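Local atomic coordinates of putative lipoprotein (Bacteroides ovatus, PDB entry 3OQQ), a protein that is of unknown function but is probably an extracellular lipoprotein, and binds calcium ions. Residues Gln282-Gly290 and Thr392-Pro400. Sequence-based numbering, arbitrary orientation.
Sequences QDMFQVTQG and TRHAYERVP. With CA (calcium ion), chain B; ACT (acetate ion), chain F.
Glu397 lies alongside Val287, both side chains pointing the same way, with CG2 of Val287 3.6 Å from OE1 of Glu397. Crossing the glutamate at about a right angle, selenomethionine Met284 brings its terminal CE to 3.7 Å from Glu397 CG. These apolar groups suit the flank of a carboxylate whose oxygens are engaged elsewhere: OE1 and OE2 of Glu397 both bind a calcium ion, OE1 at 2.4 Å, in a site completed by Asp146, Asn148, Asp149, the carbonyl of Gly186 and water. A bend at chi2 (50°) turns the carboxylate to the metal. The glutamate's backbone is fixed too, since Glu397 N donates to Val287 O at 2.8 Å, within the type II turn Tyr396-Val399. Histidine suits its place because a ring nitrogen can reach the carbonyl of buried Gln286: NE2 of His394 meets Gln286 O almost head-on and in the ring plane (2.8 Å, N-H...O 171°). Gln286 directs its own amide elsewhere, OE1 accepting from Arg293 N. Toward solvent, Tyr396 sets CE1 3.6 Å from Gln289 CB, the side chains aslant, with Gln289 OE1 over one ring face, offset toward its rim, and amide and ring planes 26° apart. Without the ring, as with an alanine here, CB of Gln289 and the backbone of Val287 would probably lose the aromatic surface they pack against. Arg398, also exposed, is linked to Gln282 O by two waters, one also donating to Thr288 OG1. The 282-290 loop thus probably acts as a second shell, positioning Glu397 while residues elsewhere complete the metal site.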
loop_
_atom_site.group_PDB
_atom_site.type_symbol
_atom_site.label_atom_id
_atom_site.label_comp_id
_atom_site.label_asym_id
_atom_site.label_seq_id
_atom_site.Cartn_x
_atom_site.Cartn_y
_atom_site.Cartn_z
ATOM N N GLN A 282 -24.513 7.706 -12.529
ATOM C CA GLN A 282 -23.937 8.313 -13.726
ATOM C C GLN A 282 -22.565 8.920 -13.432
ATOM O O GLN A 282 -21.602 8.652 -14.152
ATOM C CB GLN A 282 -24.885 9.370 -14.297
ATOM C CG GLN A 282 -24.394 9.961 -15.616
ATOM C CD GLN A 282 -25.316 11.040 -16.078
ATOM O OE1 GLN A 282 -26.524 10.986 -15.849
ATOM N NE2 GLN A 282 -24.771 12.049 -16.729
ATOM N N ASP A 283 -22.490 9.744 -12.382
ATOM C CA ASP A 283 -21.283 10.452 -11.973
ATOM C C ASP A 283 -20.290 9.560 -11.317
ATOM O O ASP A 283 -19.086 9.778 -11.468
ATOM C CB ASP A 283 -21.650 11.572 -10.989
ATOM C CG ASP A 283 -22.596 12.579 -11.575
ATOM O OD1 ASP A 283 -22.718 12.618 -12.809
ATOM O OD2 ASP A 283 -23.206 13.339 -10.797
HETATM N N MSE A 284 -20.776 8.636 -10.471
HETATM C CA MSE A 284 -19.909 7.778 -9.659
HETATM C C MSE A 284 -19.081 8.662 -8.690
HETATM O O MSE A 284 -19.549 9.751 -8.341
HETATM C CB MSE A 284 -19.067 6.829 -10.539
HETATM C CG MSE A 284 -19.952 5.755 -11.240
HETATM SE SE MSE A 284 -19.056 4.911 -12.730
HETATM C CE MSE A 284 -19.609 6.089 -14.045
ATOM N N PHE A 285 -17.886 8.215 -8.239
ATOM C CA PHE A 285 -17.171 8.910 -7.175
ATOM C C PHE A 285 -15.750 9.373 -7.521
ATOM O O PHE A 285 -14.833 8.551 -7.610
ATOM C CB PHE A 285 -17.128 7.994 -5.913
ATOM C CG PHE A 285 -16.543 8.652 -4.673
ATOM C CD1 PHE A 285 -17.178 9.741 -4.077
ATOM C CD2 PHE A 285 -15.379 8.168 -4.093
ATOM C CE1 PHE A 285 -16.640 10.347 -2.956
ATOM C CE2 PHE A 285 -14.852 8.764 -2.948
ATOM C CZ PHE A 285 -15.482 9.855 -2.389
ATOM N N GLN A 286 -15.556 10.729 -7.554
ATOM C CA GLN A 286 -14.277 11.411 -7.816
ATOM C C GLN A 286 -13.680 11.007 -9.179
ATOM O O GLN A 286 -12.464 10.893 -9.279
ATOM C CB GLN A 286 -13.264 11.143 -6.671
ATOM C CG GLN A 286 -13.766 11.507 -5.234
ATOM C CD GLN A 286 -14.141 12.982 -5.084
ATOM O OE1 GLN A 286 -15.060 13.488 -5.716
ATOM N NE2 GLN A 286 -13.472 13.703 -4.212
ATOM N N VAL A 287 -14.523 10.779 -10.219
ATOM C CA VAL A 287 -14.039 10.354 -11.561
ATOM C C VAL A 287 -14.649 11.182 -12.741
ATOM O O VAL A 287 -14.179 11.094 -13.890
ATOM C CB VAL A 287 -14.253 8.817 -11.811
ATOM C CG1 VAL A 287 -13.476 7.975 -10.811
ATOM C CG2 VAL A 287 -15.740 8.409 -11.843
ATOM N N THR A 288 -15.727 11.915 -12.496
ATOM C CA THR A 288 -16.392 12.599 -13.608
ATOM C C THR A 288 -16.100 14.095 -13.549
ATOM O O THR A 288 -16.372 14.744 -12.532
ATOM C CB THR A 288 -17.923 12.286 -13.624
ATOM O OG1 THR A 288 -18.152 10.863 -13.700
ATOM C CG2 THR A 288 -18.649 12.968 -14.772
ATOM N N GLN A 289 -15.561 14.642 -14.668
ATOM C CA GLN A 289 -15.242 16.055 -14.751
ATOM C C GLN A 289 -16.502 16.898 -14.505
ATOM O O GLN A 289 -17.550 16.647 -15.125
ATOM C CB GLN A 289 -14.586 16.408 -16.085
ATOM C CG GLN A 289 -14.066 17.848 -16.080
ATOM C CD GLN A 289 -13.240 18.165 -17.280
ATOM O OE1 GLN A 289 -12.848 17.291 -18.055
ATOM N NE2 GLN A 289 -12.946 19.432 -17.437
ATOM N N GLY A 290 -16.374 17.872 -13.600
ATOM C CA GLY A 290 -17.462 18.755 -13.194
ATOM C C GLY A 290 -18.203 18.210 -11.991
ATOM O O GLY A 290 -19.036 18.910 -11.414
ATOM N N THR A 392 0.597 9.123 -7.981
ATOM C CA THR A 392 0.053 8.914 -9.334
ATOM C C THR A 392 -1.438 9.197 -9.371
ATOM O O THR A 392 -2.214 8.646 -8.566
ATOM C CB THR A 392 0.375 7.531 -9.876
ATOM O OG1 THR A 392 1.763 7.282 -9.681
ATOM C CG2 THR A 392 0.009 7.381 -11.369
ATOM N N ARG A 393 -1.823 10.081 -10.312
ATOM C CA ARG A 393 -3.217 10.514 -10.517
ATOM C C ARG A 393 -4.012 9.493 -11.312
ATOM O O ARG A 393 -3.472 8.892 -12.245
ATOM C CB ARG A 393 -3.238 11.857 -11.271
ATOM C CG ARG A 393 -2.678 12.991 -10.422
ATOM C CD ARG A 393 -1.880 13.888 -11.297
ATOM N NE ARG A 393 -1.220 14.969 -10.567
ATOM C CZ ARG A 393 -0.023 14.878 -10.006
ATOM N NH1 ARG A 393 0.632 13.728 -10.009
ATOM N NH2 ARG A 393 0.528 15.936 -9.434
ATOM N N HIS A 394 -5.299 9.338 -11.002
ATOM C CA HIS A 394 -6.143 8.416 -11.761
ATOM C C HIS A 394 -6.807 9.159 -12.936
ATOM O O HIS A 394 -6.888 10.396 -12.955
ATOM C CB HIS A 394 -7.188 7.719 -10.860
ATOM C CG HIS A 394 -8.153 8.669 -10.220
ATOM N ND1 HIS A 394 -7.789 9.427 -9.129
ATOM C CD2 HIS A 394 -9.425 8.988 -10.575
ATOM C CE1 HIS A 394 -8.853 10.166 -8.825
ATOM N NE2 HIS A 394 -9.871 9.912 -9.647
ATOM N N ALA A 395 -7.293 8.389 -13.907
ATOM C CA ALA A 395 -7.956 8.896 -15.104
ATOM C C ALA A 395 -9.390 9.298 -14.858
ATOM O O ALA A 395 -10.080 8.704 -14.015
ATOM C CB ALA A 395 -7.945 7.821 -16.182
ATOM N N TYR A 396 -9.879 10.242 -15.688
ATOM C CA TYR A 396 -11.297 10.627 -15.729
ATOM C C TYR A 396 -12.076 9.423 -16.250
ATOM O O TYR A 396 -11.497 8.589 -16.953
ATOM C CB TYR A 396 -11.520 11.844 -16.655
ATOM C CG TYR A 396 -11.212 13.172 -16.011
ATOM C CD1 TYR A 396 -12.049 13.706 -15.036
ATOM C CD2 TYR A 396 -10.130 13.937 -16.431
ATOM C CE1 TYR A 396 -11.765 14.925 -14.431
ATOM C CE2 TYR A 396 -9.850 15.169 -15.850
ATOM C CZ TYR A 396 -10.664 15.653 -14.837
ATOM O OH TYR A 396 -10.402 16.863 -14.251
ATOM N N GLU A 397 -13.358 9.303 -15.883
ATOM C CA GLU A 397 -14.197 8.177 -16.292
ATOM C C GLU A 397 -14.195 7.982 -17.805
ATOM O O GLU A 397 -14.343 8.953 -18.562
ATOM C CB GLU A 397 -15.633 8.350 -15.779
ATOM C CG GLU A 397 -16.450 7.054 -15.786
ATOM C CD GLU A 397 -15.860 5.809 -15.147
ATOM O OE1 GLU A 397 -14.943 5.929 -14.301
ATOM O OE2 GLU A 397 -16.338 4.701 -15.477
ATOM N N ARG A 398 -14.011 6.703 -18.235
ATOM C CA ARG A 398 -13.987 6.223 -19.626
ATOM C C ARG A 398 -12.804 6.778 -20.442
ATOM O O ARG A 398 -12.757 6.572 -21.654
ATOM C CB ARG A 398 -15.320 6.500 -20.347
ATOM C CG ARG A 398 -16.446 5.524 -19.930
ATOM C CD ARG A 398 -17.785 5.899 -20.562
ATOM N NE ARG A 398 -18.187 7.266 -20.208
ATOM C CZ ARG A 398 -18.874 7.598 -19.115
ATOM N NH1 ARG A 398 -19.288 6.661 -18.266
ATOM N NH2 ARG A 398 -19.165 8.869 -18.869
ATOM N N VAL A 399 -11.823 7.419 -19.794
ATOM C CA VAL A 399 -10.616 7.855 -20.496
ATOM C C VAL A 399 -9.649 6.651 -20.500
ATOM O O VAL A 399 -9.301 6.164 -19.412
ATOM C CB VAL A 399 -9.963 9.135 -19.889
ATOM C CG1 VAL A 399 -8.566 9.365 -20.456
ATOM C CG2 VAL A 399 -10.838 10.366 -20.102
ATOM N N PRO A 400 -9.204 6.154 -21.683
ATOM C CA PRO A 400 -8.253 5.020 -21.693
ATOM C C PRO A 400 -6.995 5.329 -20.879
ATOM O O PRO A 400 -6.429 6.408 -21.038
ATOM C CB PRO A 400 -7.920 4.848 -23.186
ATOM C CG PRO A 400 -9.087 5.425 -23.913
ATOM C CD PRO A 400 -9.507 6.611 -23.059
HETATM CA CA CA B . -14.285 3.619 -14.489
HETATM C C ACT F . -8.292 18.865 -16.112
HETATM O O ACT F . -8.121 17.921 -15.279
HETATM O OXT ACT F . -7.475 19.830 -16.247
HETATM C CH3 ACT F . -9.524 18.839 -16.987
HETATM O O HOH W 1 -21.669 7.396 -16.454
HETATM O O HOH W 2 -19.470 9.820 -15.814
HETATM O O HOH W 3 -15.158 1.591 -15.997
#